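Local coordinates for uncharacterized protein VP1736 (Vibrio parahaemolyticus, PDB 3LXQ) that is of unknown function but belongs to the sulfatase family of the alkaline phosphatase superfamily, with a mixed alpha/beta fold, at residues A[138-146]-A[160-168]; A[173-182]-A[239-248]. All blocks are in the same frame, centred on the assembly; numbering follows the deposited sequence. Where two conformers were deposited one is given.

Interaction 1: residues A[138-146]-A[160-168]; sequences EAVTTGFPP and TGFFTIADL
The backbone oxygen of Thr-141 is approached by two groups from across the contact. Ile-165 N donates to Thr-141 O at 2.8 Å, almost in line with the carbonyl (C=O...N angle 169°), and Thr-164 CA comes to the same oxygen at 3.3 Å in a CA-H...O contact. This bond joins the last turn of helix 133-141 to the first turn of helix 165-171. Thr-164 is the N-cap of the latter: its OG1 accepts from Asp-167 N at 3.1 Å and also bonds to Asn-196 O, and in one conformer of Asp-167 a weak bond from Thr-164 N to Asp-167 OD2 would complete a capping box. At the C-terminal end of helix 133-141, Glu-138 O accepts from Thr-142 N and Gly-143 N, and Thr-142 OG1 donates to Glu-138 O at 2.6 Å from above the carbonyl plane. The same hydroxyl accepts from Phe-144 N, an ST turn leading the chain out of the helix. With chi1 at 80°, OG1 of Thr-142 sits between its own N and carbonyl carbon, and CG2 meets Thr-164 CG2 at 3.8 Å. Beside this contact, the edge of Phe-162 addresses the Phe-144 face in a T-shaped stack: Phe-162 CZ stands over the ring centre and the planes lie at 90°. Tyr-444 meets both rings and bonds through its hydroxyl to Thr-142 O.

Interaction 2: residues A[173-182]-A[239-248]; sequences GYHTQFIYGG and KPFFSLVFTS
Tyr-174 and Pro-240 cross at about a right angle where the paired strands begin, Pro-240 CB forming a CH-pi contact 3.6 Å from the Tyr-174 ring centroid and 13° off its normal. Chi1 of -83° holds Tyr-174 CG beside its own N, laying one ring face against the proline while the edge meets Phe-242 N in plane. Beyond this point, strands 175-180 and 241-246 run parallel in register, joined by six alternating N-H...O bonds, from His-175 N to Pro-240 O (3.0 Å) through to Phe-246 N to Ile-179 O (3.0 Å). Paired side chains share a face. Phe-178 lies alongside Leu-244, Phe-178 CD1 being 3.8 Å from Leu-244 CG, and on the reverse face Ile-179 CD1 runs beside Val-245 CG2 at 4.0 Å. The Tyr-180 and Phe-246 rings are nearly parallel (21°) but slid apart, centroids 5.9 Å from each other. One water accepts from Gly-181 N, donates to Phe-246 O and meets Ser-248 OG, linking the two chains just past these rings. The pair belongs to the largely parallel part of a mixed sheet, consistent with the alpha/beta fold of the alkaline phosphatase superfamily. Strand 87-93 continues it beside 241-246, and strand 200-202 beside 175-180; helix 165-171 packs on Phe-242, while Phe-231 of helix 220-234 covers Gln-177 and Ser-243 from the opposite face.

Overall arrangement
Interaction 1 comes first in the chain and feeds directly into interaction 2, because helix 165-171 is followed by strand 175-180. Their centres lie 14 Å apart, yet the two contacts touch. The joined helix ends lie against the sheet face that carries Thr-176, Phe-242 and Leu-244: Ile-165 CD1 reaches Phe-242 CZ at 3.5 Å, Thr-141 CG2 approaches Leu-244 CD2 at 3.8 Å, and Ala-166 O sits 3.3 Å from Thr-176 CG2. Interaction 1 thus contributes two helix ends to the layer covering this face, and interaction 2 two strands of the sheet, an alpha/beta packing consistent with the alkaline phosphatase superfamily. Both belong to the sulfatase family region.

Interaction 1: residues A[138-146]-A[160-168]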
ATOM      1  N   GLU A 138       1.830  -1.520   6.520  1.00 24.91           N
ATOM      2  CA  GLU A 138       1.830  -2.994   6.511  1.00 25.33           C
ATOM      3  C   GLU A 138       1.781  -3.554   5.088  1.00 24.91           C
ATOM      4  O   GLU A 138       2.627  -4.369   4.696  1.00 25.38           O
ATOM      5  CB  GLU A 138       0.630  -3.491   7.307  1.00 25.42           C
ATOM      6  CG  GLU A 138       0.259  -4.959   7.160  1.00 25.47           C
ATOM      7  CD  GLU A 138      -0.909  -5.310   8.078  1.00 25.56           C
ATOM      8  OE1 GLU A 138      -2.033  -4.851   7.785  1.00 28.50           O
ATOM      9  OE2 GLU A 138      -0.704  -6.008   9.104  1.00 26.02           O
ATOM     10  N   ALA A 139       0.803  -3.081   4.316  1.00 23.78           N
ATOM     11  CA  ALA A 139       0.563  -3.586   2.972  1.00 23.79           C
ATOM     12  C   ALA A 139       1.711  -3.353   2.018  1.00 24.29           C
ATOM     13  O   ALA A 139       2.002  -4.222   1.212  1.00 25.62           O
ATOM     14  CB  ALA A 139      -0.702  -2.989   2.388  1.00 22.35           C
ATOM     15  N   VAL A 140       2.347  -2.181   2.067  1.00 24.77           N
ATOM     16  CA  VAL A 140       3.386  -1.889   1.059  1.00 26.12           C
ATOM     17  C   VAL A 140       4.783  -2.262   1.511  1.00 27.54           C
ATOM     18  O   VAL A 140       5.706  -2.322   0.691  1.00 29.66           O
ATOM     19  CB  VAL A 140       3.352  -0.412   0.573  1.00 26.68           C
ATOM     20  CG1 VAL A 140       1.977  -0.088   0.003  1.00 26.15           C
ATOM     21  CG2 VAL A 140       3.727   0.570   1.710  1.00 25.94           C
ATOM     22  N   THR A 141       4.968  -2.535   2.794  1.00 27.49           N
ATOM     23  CA  THR A 141       6.314  -2.940   3.236  1.00 29.51           C
ATOM     24  C   THR A 141       6.430  -4.441   3.468  1.00 29.06           C
ATOM     25  O   THR A 141       7.531  -4.997   3.417  1.00 30.45           O
ATOM     26  CB  THR A 141       6.782  -2.205   4.504  1.00 30.81           C
ATOM     27  OG1 THR A 141       5.904  -2.511   5.588  1.00 29.66           O
ATOM     28  CG2 THR A 141       6.814  -0.716   4.265  1.00 33.21           C
ATOM     29  N   THR A 142       5.297  -5.082   3.745  1.00 27.82           N
ATOM     30  CA  THR A 142       5.261  -6.514   4.086  1.00 27.72           C
ATOM     31  C   THR A 142       4.335  -7.351   3.190  1.00 27.00           C
ATOM     32  O   THR A 142       4.540  -8.554   3.057  1.00 28.10           O
ATOM     33  CB  THR A 142       4.793  -6.776   5.530  1.00 27.42           C
ATOM     34  OG1 THR A 142       3.361  -6.686   5.595  1.00 25.27           O
ATOM     35  CG2 THR A 142       5.405  -5.815   6.510  1.00 27.58           C
ATOM     36  N   GLY A 143       3.293  -6.734   2.632  1.00 25.22           N
ATOM     37  CA  GLY A 143       2.372  -7.464   1.756  1.00 23.92           C
ATOM     38  C   GLY A 143       1.415  -8.334   2.533  1.00 23.75           C
ATOM     39  O   GLY A 143       0.654  -9.100   1.941  1.00 23.88           O
ATOM     40  N   PHE A 144       1.440  -8.189   3.864  1.00 23.78           N
ATOM     41  CA  PHE A 144       0.682  -9.026   4.779  1.00 23.97           C
ATOM     42  C   PHE A 144      -0.761  -8.591   4.706  1.00 22.94           C
ATOM     43  O   PHE A 144      -1.040  -7.393   4.743  1.00 23.02           O
ATOM     44  CB  PHE A 144       1.217  -8.841   6.205  1.00 25.31           C
ATOM     45  CG  PHE A 144       0.762  -9.897   7.202  1.00 26.56           C
ATOM     46  CD1 PHE A 144       1.005 -11.251   6.983  1.00 27.62           C
ATOM     47  CD2 PHE A 144       0.155  -9.515   8.392  1.00 26.76           C
ATOM     48  CE1 PHE A 144       0.604 -12.210   7.906  1.00 29.00           C
ATOM     49  CE2 PHE A 144      -0.240 -10.467   9.334  1.00 27.85           C
ATOM     50  CZ  PHE A 144      -0.017 -11.816   9.096  1.00 29.29           C
ATOM     51  N   PRO A 145      -1.683  -9.555   4.578  1.00 23.31           N
ATOM     52  CA  PRO A 145      -3.111  -9.253   4.513  1.00 22.95           C
ATOM     53  C   PRO A 145      -3.635  -8.810   5.873  1.00 23.77           C
ATOM     54  O   PRO A 145      -2.896  -8.837   6.855  1.00 24.82           O
ATOM     55  CB  PRO A 145      -3.756 -10.596   4.103  1.00 23.65           C
ATOM     56  CG  PRO A 145      -2.644 -11.485   3.724  1.00 24.30           C
ATOM     57  CD  PRO A 145      -1.434 -11.000   4.437  1.00 23.89           C
ATOM     58  N   PRO A 146      -4.893  -8.366   5.922  1.00 25.15           N
ATOM     59  CA  PRO A 146      -5.491  -7.752   7.110  1.00 26.18           C
ATOM     60  C   PRO A 146      -6.106  -8.751   8.094  1.00 27.79           C
ATOM     61  O   PRO A 146      -6.367  -9.906   7.745  1.00 29.19           O
ATOM     62  CB  PRO A 146      -6.581  -6.840   6.520  1.00 25.98           C
ATOM     63  CG  PRO A 146      -6.983  -7.529   5.232  1.00 25.23           C
ATOM     64  CD  PRO A 146      -5.765  -8.295   4.742  1.00 25.26           C
ATOM     65  N   THR A 160      10.256  -7.680  15.448  1.00 48.25           N
ATOM     66  CA  THR A 160      11.581  -8.127  15.034  1.00 49.72           C
ATOM     67  C   THR A 160      11.462  -9.376  14.171  1.00 48.57           C
ATOM     68  O   THR A 160      10.612 -10.234  14.420  1.00 48.30           O
ATOM     69  CB  THR A 160      12.502  -8.392  16.258  1.00 53.86           C
ATOM     70  OG1 THR A 160      13.778  -8.872  15.818  1.00 56.62           O
ATOM     71  CG2 THR A 160      11.877  -9.412  17.214  1.00 56.22           C
ATOM     72  N   GLY A 161      12.322  -9.467  13.159  1.00 47.90           N
ATOM     73  CA  GLY A 161      12.337 -10.611  12.255  1.00 47.26           C
ATOM     74  C   GLY A 161      11.022 -10.967  11.564  1.00 43.82           C
ATOM     75  O   GLY A 161      10.800 -12.118  11.215  1.00 44.16           O
ATOM     76  N   PHE A 162      10.141  -9.992  11.373  1.00 41.31           N
ATOM     77  CA  PHE A 162       8.942 -10.205  10.557  1.00 38.88           C
ATOM     78  C   PHE A 162       9.356  -9.982   9.107  1.00 37.64           C
ATOM     79  O   PHE A 162      10.303  -9.235   8.834  1.00 37.93           O
ATOM     80  CB  PHE A 162       7.841  -9.228  10.972  1.00 37.11           C
ATOM     81  CG  PHE A 162       6.446  -9.610  10.506  1.00 36.21           C
ATOM     82  CD1 PHE A 162       5.717 -10.594  11.168  1.00 36.76           C
ATOM     83  CD2 PHE A 162       5.847  -8.936   9.438  1.00 33.25           C
ATOM     84  CE1 PHE A 162       4.437 -10.923  10.764  1.00 34.72           C
ATOM     85  CE2 PHE A 162       4.571  -9.270   9.007  1.00 31.47           C
ATOM     86  CZ  PHE A 162       3.850 -10.260   9.677  1.00 33.45           C
ATOM     87  N   PHE A 163       8.673 -10.628   8.165  1.00 35.99           N
ATOM     88  CA  PHE A 163       9.010 -10.392   6.775  1.00 35.01           C
ATOM     89  C   PHE A 163       8.667  -8.976   6.307  1.00 33.47           C
ATOM     90  O   PHE A 163       7.527  -8.516   6.462  1.00 31.85           O
ATOM     91  CB  PHE A 163       8.402 -11.425   5.807  1.00 34.62           C
ATOM     92  CG  PHE A 163       8.672 -11.077   4.374  1.00 34.63           C
ATOM     93  CD1 PHE A 163       9.868 -11.443   3.770  1.00 34.81           C
ATOM     94  CD2 PHE A 163       7.798 -10.258   3.675  1.00 31.02           C
ATOM     95  CE1 PHE A 163      10.143 -11.062   2.457  1.00 35.83           C
ATOM     96  CE2 PHE A 163       8.077  -9.869   2.369  1.00 31.38           C
ATOM     97  CZ  PHE A 163       9.223 -10.275   1.760  1.00 33.21           C
ATOM     98  N   THR A 164       9.672  -8.293   5.756  1.00 34.11           N
ATOM     99  CA  THR A 164       9.487  -7.012   5.054  1.00 33.66           C
ATOM    100  C   THR A 164      10.365  -6.999   3.790  1.00 34.79           C
ATOM    101  O   THR A 164      11.425  -7.634   3.767  1.00 36.69           O
ATOM    102  CB  THR A 164       9.873  -5.767   5.924  1.00 33.74           C
ATOM    103  OG1 THR A 164      11.291  -5.753   6.154  1.00 36.73           O
ATOM    104  CG2 THR A 164       9.134  -5.752   7.260  1.00 33.84           C
ATOM    105  N   ILE A 165       9.953  -6.249   2.768  1.00 34.19           N
ATOM    106  CA  ILE A 165      10.812  -6.051   1.595  1.00 36.26           C
ATOM    107  C   ILE A 165      12.022  -5.188   1.946  1.00 37.97           C
ATOM    108  O   ILE A 165      13.014  -5.190   1.223  1.00 40.15           O
ATOM    109  CB  ILE A 165      10.071  -5.441   0.372  1.00 35.44           C
ATOM    110  CG1 ILE A 165       9.473  -4.070   0.711  1.00 36.30           C
ATOM    111  CG2 ILE A 165       9.004  -6.422  -0.168  1.00 35.09           C
ATOM    112  CD1 ILE A 165       9.264  -3.159  -0.518  1.00 37.44           C
ATOM    113  N   ALA A 166      11.929  -4.452   3.056  1.00 37.59           N
ATOM    114  CA  ALA A 166      13.056  -3.681   3.571  1.00 39.66           C
ATOM    115  C   ALA A 166      14.220  -4.593   3.884  1.00 41.76           C
ATOM    116  O   ALA A 166      15.329  -4.368   3.375  1.00 44.38           O
ATOM    117  CB  ALA A 166      12.668  -2.888   4.810  1.00 38.86           C
ATOM    118  N   ASP A 167      13.982  -5.616   4.710  1.00 41.19           N
ATOM    119  CA  ASP A 167      15.102  -6.475   5.078  0.50 43.69           C
ATOM    120  C   ASP A 167      15.495  -7.431   3.953  1.00 44.52           C
ATOM    121  O   ASP A 167      16.670  -7.837   3.880  1.00 47.02           O
ATOM    122  CB  ASP A 167      14.911  -7.168   6.435  0.50 44.09           C
ATOM    123  CG  ASP A 167      14.116  -8.432   6.345  0.50 43.09           C
ATOM    124  OD1 ASP A 167      14.711  -9.486   6.027  0.50 44.70           O
ATOM    125  OD2 ASP A 167      12.906  -8.377   6.630  0.50 41.63           O
ATOM    126  N   LEU A 168      14.561  -7.739   3.057  1.00 42.75           N
ATOM    127  CA  LEU A 168      14.886  -8.546   1.872  1.00 44.15           C
ATOM    128  C   LEU A 168      15.877  -7.770   1.014  1.00 45.95           C
ATOM    129  O   LEU A 168      16.943  -8.285   0.685  1.00 48.90           O
ATOM    130  CB  LEU A 168      13.626  -8.928   1.068  1.00 41.93           C
ATOM    131  CG  LEU A 168      13.776  -9.734  -0.244  1.00 43.17           C
ATOM    132  CD1 LEU A 168      14.505 -11.071  -0.041  1.00 46.40           C
ATOM    133  CD2 LEU A 168      12.445  -9.972  -0.932  1.00 41.51           C
TER

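Interaction 2: residues A[173-182]-A[239-248]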
ATOM      1  N   GLY A 173      21.699  -6.354  -0.492  1.00 69.47           N
ATOM      2  CA  GLY A 173      22.711  -5.310  -0.731  1.00 70.51           C
ATOM      3  C   GLY A 173      22.204  -3.882  -0.913  1.00 68.12           C
ATOM      4  O   GLY A 173      22.966  -3.001  -1.323  1.00 69.20           O
ATOM      5  N   TYR A 174      20.921  -3.653  -0.616  1.00 64.04           N
ATOM      6  CA  TYR A 174      20.313  -2.318  -0.691  1.00 61.73           C
ATOM      7  C   TYR A 174      20.494  -1.504   0.595  1.00 61.73           C
ATOM      8  O   TYR A 174      20.494  -2.055   1.706  1.00 61.33           O
ATOM      9  CB  TYR A 174      18.798  -2.418  -0.949  1.00 58.25           C
ATOM     10  CG  TYR A 174      18.349  -2.599  -2.392  1.00 57.01           C
ATOM     11  CD1 TYR A 174      18.660  -3.758  -3.110  1.00 59.05           C
ATOM     12  CD2 TYR A 174      17.555  -1.629  -3.016  1.00 54.91           C
ATOM     13  CE1 TYR A 174      18.209  -3.930  -4.432  1.00 57.55           C
ATOM     14  CE2 TYR A 174      17.107  -1.788  -4.329  1.00 51.80           C
ATOM     15  CZ  TYR A 174      17.435  -2.937  -5.025  1.00 54.55           C
ATOM     16  OH  TYR A 174      17.019  -3.077  -6.321  1.00 52.78           O
ATOM     17  N   HIS A 175      20.620  -0.188   0.440  1.00 61.60           N
ATOM     18  CA  HIS A 175      20.423   0.708   1.557  1.00 61.29           C
ATOM     19  C   HIS A 175      18.922   0.901   1.681  1.00 57.91           C
ATOM     20  O   HIS A 175      18.235   1.070   0.677  1.00 56.54           O
ATOM     21  CB  HIS A 175      21.093   2.053   1.321  1.00 62.80           C
ATOM     22  CG  HIS A 175      20.981   2.981   2.489  1.00 63.12           C
ATOM     23  ND1 HIS A 175      21.895   2.990   3.523  1.00 65.02           N
ATOM     24  CD2 HIS A 175      20.054   3.919   2.794  1.00 60.43           C
ATOM     25  CE1 HIS A 175      21.537   3.902   4.409  1.00 65.46           C
ATOM     26  NE2 HIS A 175      20.421   4.477   3.993  1.00 61.92           N
ATOM     27  N   THR A 176      18.410   0.863   2.906  1.00 57.03           N
ATOM     28  CA  THR A 176      16.958   0.995   3.117  1.00 53.81           C
ATOM     29  C   THR A 176      16.643   2.133   4.079  1.00 53.24           C
ATOM     30  O   THR A 176      17.298   2.287   5.116  1.00 54.53           O
ATOM     31  CB  THR A 176      16.328  -0.323   3.599  1.00 52.86           C
ATOM     32  OG1 THR A 176      17.028  -0.798   4.758  1.00 54.89           O
ATOM     33  CG2 THR A 176      16.400  -1.377   2.497  1.00 52.97           C
ATOM     34  N   GLN A 177      15.646   2.941   3.724  1.00 51.05           N
ATOM     35  CA  GLN A 177      15.324   4.130   4.504  1.00 50.50           C
ATOM     36  C   GLN A 177      13.842   4.435   4.524  1.00 47.48           C
ATOM     37  O   GLN A 177      13.086   3.959   3.685  1.00 46.37           O
ATOM     38  CB  GLN A 177      16.102   5.359   4.007  1.00 51.79           C
ATOM     39  CG  GLN A 177      15.743   5.794   2.594  1.00 51.64           C
ATOM     40  CD  GLN A 177      16.314   7.148   2.214  1.00 53.94           C
ATOM     41  OE1 GLN A 177      17.245   7.654   2.849  1.00 57.31           O
ATOM     42  NE2 GLN A 177      15.753   7.746   1.168  1.00 52.26           N
ATOM     43  N   PHE A 178      13.454   5.242   5.506  1.00 46.69           N
ATOM     44  CA  PHE A 178      12.109   5.747   5.653  1.00 43.77           C
ATOM     45  C   PHE A 178      12.243   7.254   5.771  1.00 44.16           C
ATOM     46  O   PHE A 178      12.992   7.734   6.596  1.00 45.46           O
ATOM     47  CB  PHE A 178      11.499   5.163   6.924  1.00 43.12           C
ATOM     48  CG  PHE A 178      10.174   5.770   7.319  1.00 41.24           C
ATOM     49  CD1 PHE A 178       9.097   5.806   6.429  1.00 38.61           C
ATOM     50  CD2 PHE A 178       9.992   6.262   8.609  1.00 41.53           C
ATOM     51  CE1 PHE A 178       7.858   6.352   6.810  1.00 36.08           C
ATOM     52  CE2 PHE A 178       8.763   6.800   9.001  1.00 40.34           C
ATOM     53  CZ  PHE A 178       7.691   6.841   8.098  1.00 38.76           C
ATOM     54  N   ILE A 179      11.546   7.998   4.922  1.00 43.09           N
ATOM     55  CA  ILE A 179      11.533   9.449   5.046  1.00 43.61           C
ATOM     56  C   ILE A 179      10.140   9.906   5.471  1.00 41.54           C
ATOM     57  O   ILE A 179       9.155   9.599   4.811  1.00 39.81           O
ATOM     58  CB  ILE A 179      11.954  10.191   3.753  1.00 44.57           C
ATOM     59  CG1 ILE A 179      13.285   9.646   3.203  1.00 47.01           C
ATOM     60  CG2 ILE A 179      12.091  11.697   4.032  1.00 45.17           C
ATOM     61  CD1 ILE A 179      13.711  10.272   1.849  1.00 48.40           C
ATOM     62  N   TYR A 180      10.101  10.665   6.559  1.00 42.04           N
ATOM     63  CA  TYR A 180       8.879  11.167   7.171  1.00 40.92           C
ATOM     64  C   TYR A 180       9.091  12.629   7.591  1.00 42.82           C
ATOM     65  O   TYR A 180      10.213  13.028   7.898  1.00 44.58           O
ATOM     66  CB  TYR A 180       8.579  10.302   8.394  1.00 39.85           C
ATOM     67  CG  TYR A 180       7.232  10.497   9.038  1.00 38.15           C
ATOM     68  CD1 TYR A 180       6.068  10.495   8.283  1.00 35.84           C
ATOM     69  CD2 TYR A 180       7.124  10.631  10.426  1.00 38.82           C
ATOM     70  CE1 TYR A 180       4.838  10.656   8.877  1.00 35.66           C
ATOM     71  CE2 TYR A 180       5.893  10.793  11.038  1.00 37.10           C
ATOM     72  CZ  TYR A 180       4.752  10.807  10.255  1.00 36.41           C
ATOM     73  OH  TYR A 180       3.525  10.963  10.843  1.00 35.04           O
ATOM     74  N   GLY A 181       8.015  13.413   7.611  1.00 42.50           N
ATOM     75  CA  GLY A 181       8.067  14.814   8.009  1.00 44.46           C
ATOM     76  C   GLY A 181       7.909  15.113   9.503  1.00 45.41           C
ATOM     77  O   GLY A 181       8.391  16.143   9.985  1.00 46.71           O
ATOM     78  N   GLY A 182       7.230  14.217  10.221  1.00 44.30           N
ATOM     79  CA  GLY A 182       6.959  14.371  11.648  1.00 44.90           C
ATOM     80  C   GLY A 182       7.844  13.510  12.524  1.00 45.51           C
ATOM     81  O   GLY A 182       9.005  13.263  12.193  1.00 46.64           O
ATOM     82  N   LYS A 239      25.367   1.896  -3.809  1.00 67.41           N
ATOM     83  CA  LYS A 239      24.233   1.020  -3.500  1.00 64.87           C
ATOM     84  C   LYS A 239      22.920   1.364  -4.185  1.00 61.81           C
ATOM     85  O   LYS A 239      22.583   2.536  -4.360  1.00 60.97           O
ATOM     86  CB  LYS A 239      24.013   0.901  -1.987  1.00 64.14           C
ATOM     87  CG  LYS A 239      25.076   0.047  -1.302  1.00 67.56           C
ATOM     88  CD  LYS A 239      24.590  -0.526   0.020  1.00 67.34           C
ATOM     89  CE  LYS A 239      25.449  -1.720   0.423  1.00 69.05           C
ATOM     90  NZ  LYS A 239      25.019  -2.325   1.708  1.00 68.48           N
ATOM     91  N   PRO A 240      22.175   0.325  -4.588  1.00 60.33           N
ATOM     92  CA  PRO A 240      20.771   0.533  -4.876  1.00 57.37           C
ATOM     93  C   PRO A 240      20.063   0.839  -3.553  1.00 55.18           C
ATOM     94  O   PRO A 240      20.414   0.264  -2.513  1.00 55.64           O
ATOM     95  CB  PRO A 240      20.325  -0.824  -5.431  1.00 57.55           C
ATOM     96  CG  PRO A 240      21.304  -1.811  -4.871  1.00 59.51           C
ATOM     97  CD  PRO A 240      22.600  -1.065  -4.842  1.00 61.82           C
ATOM     98  N   PHE A 241      19.106   1.756  -3.580  1.00 52.64           N
ATOM     99  CA  PHE A 241      18.369   2.100  -2.369  1.00 50.40           C
ATOM    100  C   PHE A 241      16.877   1.834  -2.484  1.00 48.14           C
ATOM    101  O   PHE A 241      16.306   1.907  -3.579  1.00 47.11           O
ATOM    102  CB  PHE A 241      18.602   3.559  -1.976  1.00 50.42           C
ATOM    103  CG  PHE A 241      18.193   4.558  -3.030  1.00 49.70           C
ATOM    104  CD1 PHE A 241      16.931   5.133  -3.013  1.00 47.32           C
ATOM    105  CD2 PHE A 241      19.087   4.947  -4.024  1.00 51.11           C
ATOM    106  CE1 PHE A 241      16.556   6.062  -3.977  1.00 46.65           C
ATOM    107  CE2 PHE A 241      18.720   5.882  -4.991  1.00 51.00           C
ATOM    108  CZ  PHE A 241      17.452   6.438  -4.965  1.00 49.00           C
ATOM    109  N   PHE A 242      16.267   1.542  -1.332  1.00 46.62           N
ATOM    110  CA  PHE A 242      14.816   1.425  -1.198  1.00 44.83           C
ATOM    111  C   PHE A 242      14.344   2.472  -0.197  1.00 43.90           C
ATOM    112  O   PHE A 242      14.758   2.466   0.964  1.00 43.93           O
ATOM    113  CB  PHE A 242      14.403   0.014  -0.737  1.00 44.28           C
ATOM    114  CG  PHE A 242      13.000  -0.054  -0.160  1.00 42.37           C
ATOM    115  CD1 PHE A 242      11.898   0.350  -0.914  1.00 39.01           C
ATOM    116  CD2 PHE A 242      12.788  -0.530   1.130  1.00 41.91           C
ATOM    117  CE1 PHE A 242      10.597   0.289  -0.384  1.00 39.18           C
ATOM    118  CE2 PHE A 242      11.498  -0.599   1.670  1.00 41.62           C
ATOM    119  CZ  PHE A 242      10.400  -0.181   0.910  1.00 39.51           C
ATOM    120  N   SER A 243      13.471   3.362  -0.661  1.00 43.42           N
ATOM    121  CA  SER A 243      12.982   4.455   0.153  1.00 43.04           C
ATOM    122  C   SER A 243      11.461   4.480   0.288  1.00 41.21           C
ATOM    123  O   SER A 243      10.734   4.519  -0.705  1.00 40.85           O
ATOM    124  CB  SER A 243      13.487   5.778  -0.422  1.00 43.74           C
ATOM    125  OG  SER A 243      13.077   6.876   0.379  1.00 44.85           O
ATOM    126  N   LEU A 244      10.992   4.468   1.535  1.00 40.71           N
ATOM    127  CA  LEU A 244       9.584   4.720   1.848  1.00 38.76           C
ATOM    128  C   LEU A 244       9.436   6.160   2.339  1.00 38.24           C
ATOM    129  O   LEU A 244      10.024   6.528   3.338  1.00 39.08           O
ATOM    130  CB  LEU A 244       9.056   3.719   2.898  1.00 37.98           C
ATOM    131  CG  LEU A 244       7.657   3.995   3.473  1.00 36.84           C
ATOM    132  CD1 LEU A 244       6.585   3.961   2.395  1.00 35.27           C
ATOM    133  CD2 LEU A 244       7.307   3.045   4.598  1.00 35.50           C
ATOM    134  N   VAL A 245       8.639   6.950   1.621  1.00 37.70           N
ATOM    135  CA  VAL A 245       8.415   8.363   1.898  1.00 37.49           C
ATOM    136  C   VAL A 245       6.932   8.532   2.173  1.00 36.38           C
ATOM    137  O   VAL A 245       6.108   8.155   1.345  1.00 36.00           O
ATOM    138  CB  VAL A 245       8.771   9.242   0.684  1.00 38.52           C
ATOM    139  CG1 VAL A 245       8.504  10.699   0.991  1.00 37.52           C
ATOM    140  CG2 VAL A 245      10.234   9.028   0.221  1.00 39.72           C
ATOM    141  N   PHE A 246       6.588   9.105   3.325  1.00 36.10           N
ATOM    142  CA  PHE A 246       5.202   9.124   3.794  1.00 34.64           C
ATOM    143  C   PHE A 246       4.754  10.543   4.090  1.00 35.03           C
ATOM    144  O   PHE A 246       5.338  11.206   4.941  1.00 35.72           O
ATOM    145  CB  PHE A 246       5.082   8.224   5.032  1.00 34.58           C
ATOM    146  CG  PHE A 246       3.659   7.986   5.515  1.00 33.47           C
ATOM    147  CD1 PHE A 246       2.571   8.054   4.647  1.00 31.84           C
ATOM    148  CD2 PHE A 246       3.427   7.657   6.850  1.00 34.99           C
ATOM    149  CE1 PHE A 246       1.259   7.814   5.101  1.00 33.08           C
ATOM    150  CE2 PHE A 246       2.116   7.408   7.324  1.00 34.25           C
ATOM    151  CZ  PHE A 246       1.038   7.485   6.441  1.00 33.86           C
ATOM    152  N   THR A 247       3.723  11.005   3.387  1.00 35.11           N
ATOM    153  CA  THR A 247       3.199  12.370   3.579  1.00 36.01           C
ATOM    154  C   THR A 247       2.513  12.538   4.936  1.00 36.73           C
ATOM    155  O   THR A 247       2.096  11.548   5.543  1.00 36.24           O
ATOM    156  CB  THR A 247       2.236  12.830   2.431  1.00 35.64           C
ATOM    157  OG1 THR A 247       1.025  12.052   2.434  1.00 34.86           O
ATOM    158  CG2 THR A 247       2.928  12.741   1.067  1.00 34.25           C
ATOM    159  N   SER A 248       2.401  13.801   5.373  1.00 38.24           N
ATOM    160  CA  SER A 248       1.867  14.197   6.692  1.00 39.51           C
ATOM    161  C   SER A 248       0.944  15.415   6.666  1.00 39.70           C
ATOM    162  O   SER A 248       0.166  15.622   7.609  1.00 39.69           O
ATOM    163  CB  SER A 248       3.015  14.542   7.646  1.00 40.88           C
ATOM    164  OG  SER A 248       3.648  13.367   8.113  1.00 43.41           O
TER
HETATM  165  O   HOH W   1       5.532  13.467   6.407  1.00 37.09           O